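Local coordinates for cyclic di-GMP receptor atypical PilZ domain-containing protein (Xanthomonas campestris pv. campestris, PDB 3RQA), which is of unknown function but carries an atypical cyclic di-GMP receptor PilZ domain and assembles into a tetramer through a parallel coiled-coil helical bundle, at residues E26-A31 and L101-W106; G110-S115 and W156-F161. All blocks are in the same frame, centred on the assembly; numbering follows the deposited sequence.

Contact 1 of 2, residues E26-A31 and L101-W106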
ATOM      1  N   GLU C  26     -22.867 -23.130  -8.482  1.00 36.57           N
ATOM      2  CA  GLU C  26     -21.820 -24.144  -8.533  1.00 36.79           C
ATOM      3  C   GLU C  26     -20.681 -23.523  -9.325  1.00 36.27           C
ATOM      4  O   GLU C  26     -20.805 -23.334 -10.528  1.00 38.14           O
ATOM      5  CB  GLU C  26     -22.335 -25.387  -9.260  1.00 38.91           C
ATOM      6  CG  GLU C  26     -21.306 -26.496  -9.486  1.00 44.95           C
ATOM      7  CD  GLU C  26     -21.066 -27.347  -8.250  1.00 48.49           C
ATOM      8  OE1 GLU C  26     -20.410 -28.403  -8.385  1.00 50.60           O
ATOM      9  OE2 GLU C  26     -21.529 -26.966  -7.147  1.00 50.12           O
ATOM     10  N   LEU C  27     -19.581 -23.189  -8.663  1.00 34.26           N
ATOM     11  CA  LEU C  27     -18.457 -22.589  -9.363  1.00 32.57           C
ATOM     12  C   LEU C  27     -17.097 -22.992  -8.784  1.00 34.81           C
ATOM     13  O   LEU C  27     -17.010 -23.594  -7.708  1.00 34.55           O
ATOM     14  CB  LEU C  27     -18.578 -21.065  -9.343  1.00 32.22           C
ATOM     15  CG  LEU C  27     -18.443 -20.374  -7.981  1.00 32.25           C
ATOM     16  CD1 LEU C  27     -18.107 -18.891  -8.168  1.00 31.64           C
ATOM     17  CD2 LEU C  27     -19.735 -20.547  -7.202  1.00 33.43           C
ATOM     18  N   ARG C  28     -16.039 -22.648  -9.509  1.00 33.72           N
ATOM     19  CA  ARG C  28     -14.682 -22.950  -9.087  1.00 36.76           C
ATOM     20  C   ARG C  28     -13.977 -21.663  -8.692  1.00 35.92           C
ATOM     21  O   ARG C  28     -13.974 -20.689  -9.443  1.00 35.97           O
ATOM     22  CB  ARG C  28     -13.910 -23.647 -10.217  1.00 39.82           C
ATOM     23  CG  ARG C  28     -12.406 -23.777  -9.972  1.00 45.42           C
ATOM     24  CD  ARG C  28     -11.728 -24.642 -11.036  1.00 48.97           C
ATOM     25  NE  ARG C  28     -12.169 -26.033 -10.968  1.00 51.98           N
ATOM     26  CZ  ARG C  28     -11.746 -26.910 -10.061  1.00 53.92           C
ATOM     27  NH1 ARG C  28     -10.861 -26.544  -9.146  1.00 54.55           N
ATOM     28  NH2 ARG C  28     -12.222 -28.149 -10.057  1.00 56.04           N
ATOM     29  N   LEU C  29     -13.385 -21.658  -7.505  1.00 33.47           N
ATOM     30  CA  LEU C  29     -12.664 -20.482  -7.037  1.00 33.94           C
ATOM     31  C   LEU C  29     -11.851 -20.866  -5.809  1.00 34.26           C
ATOM     32  O   LEU C  29     -12.100 -21.905  -5.195  1.00 33.49           O
ATOM     33  CB  LEU C  29     -13.640 -19.353  -6.680  1.00 34.54           C
ATOM     34  CG  LEU C  29     -14.324 -19.363  -5.306  1.00 33.63           C
ATOM     35  CD1 LEU C  29     -15.015 -18.031  -5.080  1.00 35.35           C
ATOM     36  CD2 LEU C  29     -15.309 -20.496  -5.212  1.00 33.02           C
ATOM     37  N   PRO C  30     -10.852 -20.049  -5.445  1.00 32.36           N
ATOM     38  CA  PRO C  30     -10.086 -20.432  -4.261  1.00 32.17           C
ATOM     39  C   PRO C  30     -10.957 -20.461  -3.009  1.00 30.52           C
ATOM     40  O   PRO C  30     -11.531 -19.446  -2.615  1.00 28.85           O
ATOM     41  CB  PRO C  30      -8.950 -19.398  -4.211  1.00 33.08           C
ATOM     42  CG  PRO C  30      -9.370 -18.311  -5.169  1.00 33.97           C
ATOM     43  CD  PRO C  30     -10.149 -19.020  -6.224  1.00 33.21           C
ATOM     44  N   ALA C  31     -11.056 -21.646  -2.405  1.00 29.37           N
ATOM     45  CA  ALA C  31     -11.883 -21.847  -1.218  1.00 30.90           C
ATOM     46  C   ALA C  31     -11.230 -22.735  -0.176  1.00 32.15           C
ATOM     47  O   ALA C  31     -10.425 -23.609  -0.503  1.00 30.15           O
ATOM     48  CB  ALA C  31     -13.211 -22.451  -1.620  1.00 31.05           C
ATOM     49  N   LEU C 101      -7.674 -24.024  -5.428  1.00 36.05           N
ATOM     50  CA  LEU C 101      -8.822 -23.918  -6.318  1.00 36.79           C
ATOM     51  C   LEU C 101      -9.743 -25.120  -6.136  1.00 38.03           C
ATOM     52  O   LEU C 101      -9.287 -26.262  -6.066  1.00 37.51           O
ATOM     53  CB  LEU C 101      -8.355 -23.872  -7.766  1.00 38.37           C
ATOM     54  CG  LEU C 101      -8.254 -22.509  -8.428  1.00 40.52           C
ATOM     55  CD1 LEU C 101      -7.634 -22.672  -9.811  1.00 41.26           C
ATOM     56  CD2 LEU C 101      -9.648 -21.894  -8.523  1.00 41.91           C
ATOM     57  N   GLY C 102     -11.042 -24.868  -6.069  1.00 37.11           N
ATOM     58  CA  GLY C 102     -11.969 -25.968  -5.905  1.00 36.77           C
ATOM     59  C   GLY C 102     -13.382 -25.669  -6.372  1.00 36.50           C
ATOM     60  O   GLY C 102     -13.809 -24.516  -6.431  1.00 34.94           O
ATOM     61  N   THR C 103     -14.102 -26.725  -6.726  1.00 35.82           N
ATOM     62  CA  THR C 103     -15.475 -26.583  -7.162  1.00 36.45           C
ATOM     63  C   THR C 103     -16.288 -26.526  -5.884  1.00 34.24           C
ATOM     64  O   THR C 103     -16.098 -27.344  -4.983  1.00 34.56           O
ATOM     65  CB  THR C 103     -15.919 -27.779  -8.015  1.00 38.57           C
ATOM     66  OG1 THR C 103     -15.073 -27.874  -9.170  1.00 41.16           O
ATOM     67  CG2 THR C 103     -17.365 -27.603  -8.460  1.00 38.68           C
ATOM     68  N   VAL C 104     -17.166 -25.537  -5.795  1.00 31.94           N
ATOM     69  CA  VAL C 104     -17.989 -25.354  -4.611  1.00 30.24           C
ATOM     70  C   VAL C 104     -19.432 -25.029  -5.000  1.00 30.79           C
ATOM     71  O   VAL C 104     -19.704 -24.653  -6.140  1.00 31.15           O
ATOM     72  CB  VAL C 104     -17.428 -24.195  -3.734  1.00 30.04           C
ATOM     73  CG1 VAL C 104     -15.937 -24.384  -3.521  1.00 27.50           C
ATOM     74  CG2 VAL C 104     -17.692 -22.843  -4.404  1.00 30.27           C
ATOM     75  N   HIS C 105     -20.347 -25.202  -4.048  1.00 28.41           N
ATOM     76  CA  HIS C 105     -21.747 -24.888  -4.250  1.00 28.94           C
ATOM     77  C   HIS C 105     -22.014 -23.840  -3.182  1.00 26.99           C
ATOM     78  O   HIS C 105     -22.046 -24.135  -1.984  1.00 28.74           O
ATOM     79  CB  HIS C 105     -22.638 -26.114  -4.049  1.00 31.92           C
ATOM     80  CG  HIS C 105     -23.904 -26.070  -4.849  1.00 35.61           C
ATOM     81  ND1 HIS C 105     -25.057 -26.716  -4.459  1.00 39.78           N
ATOM     82  CD2 HIS C 105     -24.197 -25.455  -6.019  1.00 37.15           C
ATOM     83  CE1 HIS C 105     -26.006 -26.498  -5.353  1.00 39.37           C
ATOM     84  NE2 HIS C 105     -25.509 -25.736  -6.309  1.00 38.11           N
ATOM     85  N   TRP C 106     -22.217 -22.614  -3.639  1.00 26.12           N
ATOM     86  CA  TRP C 106     -22.394 -21.459  -2.772  1.00 23.85           C
ATOM     87  C   TRP C 106     -23.767 -20.778  -2.811  1.00 24.71           C
ATOM     88  O   TRP C 106     -24.276 -20.443  -3.881  1.00 25.60           O
ATOM     89  CB  TRP C 106     -21.297 -20.453  -3.153  1.00 21.63           C
ATOM     90  CG  TRP C 106     -21.066 -19.299  -2.250  1.00 21.17           C
ATOM     91  CD1 TRP C 106     -21.521 -19.134  -0.972  1.00 21.67           C
ATOM     92  CD2 TRP C 106     -20.231 -18.169  -2.530  1.00 21.40           C
ATOM     93  NE1 TRP C 106     -21.016 -17.973  -0.436  1.00 21.28           N
ATOM     94  CE2 TRP C 106     -20.221 -17.360  -1.372  1.00 21.70           C
ATOM     95  CE3 TRP C 106     -19.490 -17.761  -3.648  1.00 20.19           C
ATOM     96  CZ2 TRP C 106     -19.492 -16.160  -1.299  1.00 21.20           C
ATOM     97  CZ3 TRP C 106     -18.767 -16.566  -3.577  1.00 21.81           C
ATOM     98  CH2 TRP C 106     -18.775 -15.781  -2.411  1.00 20.28           C
TER
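With CG trans to its backbone N (chi1 169°) and a bend further out at chi3 (-66°), R28 lays its aliphatic part against L101 and its guanidinium over the backbone of the opposing strand, the T103 N lying over one guanidinium face. The two segments are neighbouring antiparallel strands of the six-stranded PilZ barrel, and these residues share one face of it. CG of R28 meets CD2 of L101 at 3.6 Å, the two side chains crossing at roughly a right angle. E26 bends earlier, at chi2, so that its carboxylate runs obliquely across T103 and nearly at right angles to H105. Two hydrogen-bonded pairs, L27 with V104 and L29 with G102, hold the register. The first is the tighter: V104 N to L27 O measures 2.7 Å, whereas G102 N reaches L29 O at 3.3 Å. The other face, with L27, L29 and V104, is apolar; L27 also touches L179 of helix 165-185, which covers this side, and W106 packs on the same helix. On E26, OE2 comes to 3.3 Å from CD2 of H105, carboxylate and imidazole planes 75° apart. Packing is tightest where CD2 of L29 meets CG2 of V104 at 3.4 Å.

Contact 2 of 2, residues G110-S115 and W156-F161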
ATOM      1  N   GLY C 110     -24.897 -20.922   3.055  1.00 24.43           N
ATOM      2  CA  GLY C 110     -23.666 -21.652   3.314  1.00 22.82           C
ATOM      3  C   GLY C 110     -22.973 -22.110   2.045  1.00 23.73           C
ATOM      4  O   GLY C 110     -23.258 -21.611   0.947  1.00 21.66           O
ATOM      5  N   ILE C 111     -22.071 -23.077   2.192  1.00 24.23           N
ATOM      6  CA  ILE C 111     -21.306 -23.581   1.064  1.00 24.28           C
ATOM      7  C   ILE C 111     -20.891 -25.049   1.210  1.00 26.26           C
ATOM      8  O   ILE C 111     -20.700 -25.561   2.312  1.00 26.19           O
ATOM      9  CB  ILE C 111     -20.035 -22.692   0.851  1.00 26.28           C
ATOM     10  CG1 ILE C 111     -19.288 -23.099  -0.419  1.00 26.88           C
ATOM     11  CG2 ILE C 111     -19.115 -22.795   2.058  1.00 24.44           C
ATOM     12  CD1 ILE C 111     -18.185 -22.110  -0.801  1.00 28.16           C
ATOM     13  N   ARG C 112     -20.783 -25.721   0.072  1.00 26.79           N
ATOM     14  CA  ARG C 112     -20.361 -27.109   0.018  1.00 27.41           C
ATOM     15  C   ARG C 112     -19.039 -27.056  -0.724  1.00 28.22           C
ATOM     16  O   ARG C 112     -18.998 -26.653  -1.893  1.00 25.97           O
ATOM     17  CB  ARG C 112     -21.355 -27.942  -0.782  1.00 29.56           C
ATOM     18  CG  ARG C 112     -20.956 -29.396  -0.991  1.00 31.33           C
ATOM     19  CD  ARG C 112     -22.054 -30.144  -1.757  1.00 33.40           C
ATOM     20  NE  ARG C 112     -21.980 -29.933  -3.203  1.00 37.58           N
ATOM     21  CZ  ARG C 112     -23.034 -29.887  -4.017  1.00 40.13           C
ATOM     22  NH1 ARG C 112     -24.267 -30.031  -3.540  1.00 39.50           N
ATOM     23  NH2 ARG C 112     -22.854 -29.716  -5.318  1.00 40.82           N
ATOM     24  N   LEU C 113     -17.962 -27.433  -0.036  1.00 26.86           N
ATOM     25  CA  LEU C 113     -16.632 -27.422  -0.629  1.00 28.82           C
ATOM     26  C   LEU C 113     -15.800 -28.606  -0.147  1.00 30.41           C
ATOM     27  O   LEU C 113     -16.117 -29.231   0.876  1.00 32.00           O
ATOM     28  CB  LEU C 113     -15.928 -26.099  -0.298  1.00 27.40           C
ATOM     29  CG  LEU C 113     -15.784 -25.726   1.180  1.00 32.34           C
ATOM     30  CD1 LEU C 113     -14.662 -26.522   1.823  1.00 29.27           C
ATOM     31  CD2 LEU C 113     -15.500 -24.236   1.295  1.00 29.28           C
ATOM     32  N   ALA C 114     -14.740 -28.914  -0.887  1.00 30.22           N
ATOM     33  CA  ALA C 114     -13.853 -30.016  -0.534  1.00 32.98           C
ATOM     34  C   ALA C 114     -12.801 -29.541   0.470  1.00 34.64           C
ATOM     35  O   ALA C 114     -12.349 -28.399   0.415  1.00 35.69           O
ATOM     36  CB  ALA C 114     -13.182 -30.561  -1.785  1.00 33.54           C
ATOM     37  N   SER C 115     -12.412 -30.421   1.385  1.00 37.10           N
ATOM     38  CA  SER C 115     -11.431 -30.075   2.410  1.00 39.16           C
ATOM     39  C   SER C 115     -10.406 -31.194   2.616  1.00 39.78           C
ATOM     40  O   SER C 115     -10.757 -32.376   2.658  1.00 39.92           O
ATOM     41  CB  SER C 115     -12.143 -29.793   3.733  1.00 40.62           C
ATOM     42  OG  SER C 115     -11.292 -29.141   4.657  1.00 44.27           O
ATOM     43  N   TRP C 156     -15.912 -34.043   1.740  1.00 39.30           N
ATOM     44  CA  TRP C 156     -16.782 -32.897   1.499  1.00 38.12           C
ATOM     45  C   TRP C 156     -17.423 -32.385   2.770  1.00 37.27           C
ATOM     46  O   TRP C 156     -17.823 -33.156   3.642  1.00 38.00           O
ATOM     47  CB  TRP C 156     -17.869 -33.227   0.469  1.00 38.41           C
ATOM     48  CG  TRP C 156     -17.314 -33.445  -0.909  1.00 40.31           C
ATOM     49  CD1 TRP C 156     -16.941 -34.633  -1.469  1.00 41.34           C
ATOM     50  CD2 TRP C 156     -17.042 -32.438  -1.887  1.00 40.18           C
ATOM     51  NE1 TRP C 156     -16.453 -34.431  -2.740  1.00 41.33           N
ATOM     52  CE2 TRP C 156     -16.503 -33.091  -3.022  1.00 41.80           C
ATOM     53  CE3 TRP C 156     -17.200 -31.046  -1.916  1.00 40.66           C
ATOM     54  CZ2 TRP C 156     -16.121 -32.396  -4.178  1.00 40.98           C
ATOM     55  CZ3 TRP C 156     -16.824 -30.356  -3.061  1.00 41.45           C
ATOM     56  CH2 TRP C 156     -16.289 -31.035  -4.180  1.00 41.71           C
ATOM     57  N   LEU C 157     -17.506 -31.064   2.853  1.00 34.10           N
ATOM     58  CA  LEU C 157     -18.076 -30.375   3.991  1.00 31.64           C
ATOM     59  C   LEU C 157     -19.225 -29.490   3.554  1.00 31.59           C
ATOM     60  O   LEU C 157     -19.175 -28.872   2.493  1.00 31.78           O
ATOM     61  CB  LEU C 157     -17.009 -29.497   4.660  1.00 30.22           C
ATOM     62  CG  LEU C 157     -16.124 -30.046   5.783  1.00 31.84           C
ATOM     63  CD1 LEU C 157     -16.007 -31.562   5.723  1.00 30.19           C
ATOM     64  CD2 LEU C 157     -14.769 -29.377   5.687  1.00 29.72           C
ATOM     65  N   TRP C 158     -20.263 -29.453   4.374  1.00 29.54           N
ATOM     66  CA  TRP C 158     -21.415 -28.601   4.142  1.00 30.17           C
ATOM     67  C   TRP C 158     -21.332 -27.638   5.313  1.00 29.21           C
ATOM     68  O   TRP C 158     -21.471 -28.039   6.469  1.00 30.99           O
ATOM     69  CB  TRP C 158     -22.722 -29.399   4.200  1.00 29.93           C
ATOM     70  CG  TRP C 158     -22.999 -30.178   2.954  1.00 30.51           C
ATOM     71  CD1 TRP C 158     -23.944 -29.898   2.002  1.00 31.04           C
ATOM     72  CD2 TRP C 158     -22.325 -31.360   2.512  1.00 30.31           C
ATOM     73  NE1 TRP C 158     -23.897 -30.833   1.000  1.00 31.34           N
ATOM     74  CE2 TRP C 158     -22.913 -31.743   1.283  1.00 30.92           C
ATOM     75  CE3 TRP C 158     -21.278 -32.136   3.034  1.00 30.71           C
ATOM     76  CZ2 TRP C 158     -22.491 -32.869   0.566  1.00 31.38           C
ATOM     77  CZ3 TRP C 158     -20.858 -33.260   2.320  1.00 29.32           C
ATOM     78  CH2 TRP C 158     -21.465 -33.613   1.099  1.00 30.53           C
ATOM     79  N   LEU C 159     -21.059 -26.379   5.015  1.00 28.35           N
ATOM     80  CA  LEU C 159     -20.940 -25.365   6.045  1.00 29.87           C
ATOM     81  C   LEU C 159     -22.104 -24.365   5.989  1.00 29.70           C
ATOM     82  O   LEU C 159     -22.479 -23.893   4.917  1.00 28.66           O
ATOM     83  CB  LEU C 159     -19.621 -24.601   5.890  1.00 29.24           C
ATOM     84  CG  LEU C 159     -18.243 -25.278   5.949  1.00 33.02           C
ATOM     85  CD1 LEU C 159     -18.101 -26.056   7.235  1.00 31.73           C
ATOM     86  CD2 LEU C 159     -18.045 -26.174   4.757  1.00 33.11           C
ATOM     87  N   ARG C 160     -22.660 -24.047   7.154  1.00 31.58           N
ATOM     88  CA  ARG C 160     -23.748 -23.081   7.246  1.00 31.55           C
ATOM     89  C   ARG C 160     -23.165 -21.833   7.899  1.00 30.71           C
ATOM     90  O   ARG C 160     -22.638 -21.912   9.013  1.00 28.92           O
ATOM     91  CB  ARG C 160     -24.887 -23.619   8.112  1.00 35.06           C
ATOM     92  CG  ARG C 160     -26.072 -22.669   8.179  1.00 39.66           C
ATOM     93  CD  ARG C 160     -26.541 -22.471   9.598  1.00 43.76           C
ATOM     94  NE  ARG C 160     -27.228 -23.643  10.131  1.00 48.12           N
ATOM     95  CZ  ARG C 160     -26.943 -24.206  11.303  1.00 48.74           C
ATOM     96  NH1 ARG C 160     -25.974 -23.707  12.060  1.00 46.58           N
ATOM     97  NH2 ARG C 160     -27.637 -25.256  11.724  1.00 48.49           N
ATOM     98  N   PHE C 161     -23.250 -20.692   7.212  1.00 27.21           N
ATOM     99  CA  PHE C 161     -22.701 -19.450   7.752  1.00 26.30           C
ATOM    100  C   PHE C 161     -23.452 -19.024   9.006  1.00 25.25           C
ATOM    101  O   PHE C 161     -24.650 -19.265   9.132  1.00 23.84           O
ATOM    102  CB  PHE C 161     -22.769 -18.292   6.724  1.00 25.14           C
ATOM    103  CG  PHE C 161     -22.156 -18.619   5.376  1.00 25.68           C
ATOM    104  CD1 PHE C 161     -20.855 -19.112   5.281  1.00 22.37           C
ATOM    105  CD2 PHE C 161     -22.890 -18.432   4.202  1.00 23.81           C
ATOM    106  CE1 PHE C 161     -20.295 -19.422   4.042  1.00 23.61           C
ATOM    107  CE2 PHE C 161     -22.343 -18.737   2.955  1.00 25.00           C
ATOM    108  CZ  PHE C 161     -21.044 -19.234   2.875  1.00 24.82           C
TER
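Four backbone hydrogen bonds fix G110-S115 against W156-F161, two in each of the hydrogen-bonded pairs I111 with L159 and L113 with L157. The bond from L159 N to I111 O is short, 2.8 Å, and almost straight at 177°; L113 N to L157 O is longer, 3.2 Å. Between these pairs, CA of R112 makes a CA-H...O contact with O of L157.

CH-pi contacts make up the second group, and each puts a carbon over the face of an aromatic ring. CA of G110 stands 3.5 Å from the centroid of the F161 ring. On the face shared by R112, A114, W156 and W158, CB of A114 lies 3.9 Å from the centroid of the six-membered ring of W156, only 11° off its normal. CG of R112, trans to its backbone N (chi1 176°), sits over the five-membered ring of W158, and CD comes to 3.4 Å from NE1.

The two strands are neighbours in the antiparallel barrel of the PilZ domain, with strand 139-150 on the far side of 155-161. Helix 12-19 covers the R112 and W158 face, where D15 OD2 takes both a salt bridge from R112 NH1 and a hydrogen bond from W158 NE1, so that one carboxylate binds the polar ends of both side chains.

Apolar packing fills the other face: CG2 of I111 touches CB of L159, CG of L113 approaches CD2 of L159, and V127 of strand 124-129 packs on I111 and L159. CB of S115 meets CD2 of L157 at 3.3 Å, tighter than usual van der Waals contact.

Contact 1 closes along the chain before contact 2 opens, and their centres lie about 10 Å apart in the same six-stranded antiparallel barrel. Strands 101-107 and 110-115 follow each other in sequence and pair in the sheet, so strands 24-34, 101-107, 110-115 and 155-161 run consecutively across it. The seam is direct: H105 O and R112 N, 2.9 Å apart, form a probable hydrogen bond, and CB of V104 packs on O of R112. E26 and R112 add a long, weak ion pair. Contact 1 thus pairs the first strand of the chain with 101-107, whereas contact 2, most of whose residues are buried, brings in the strand leading to helix 165-185.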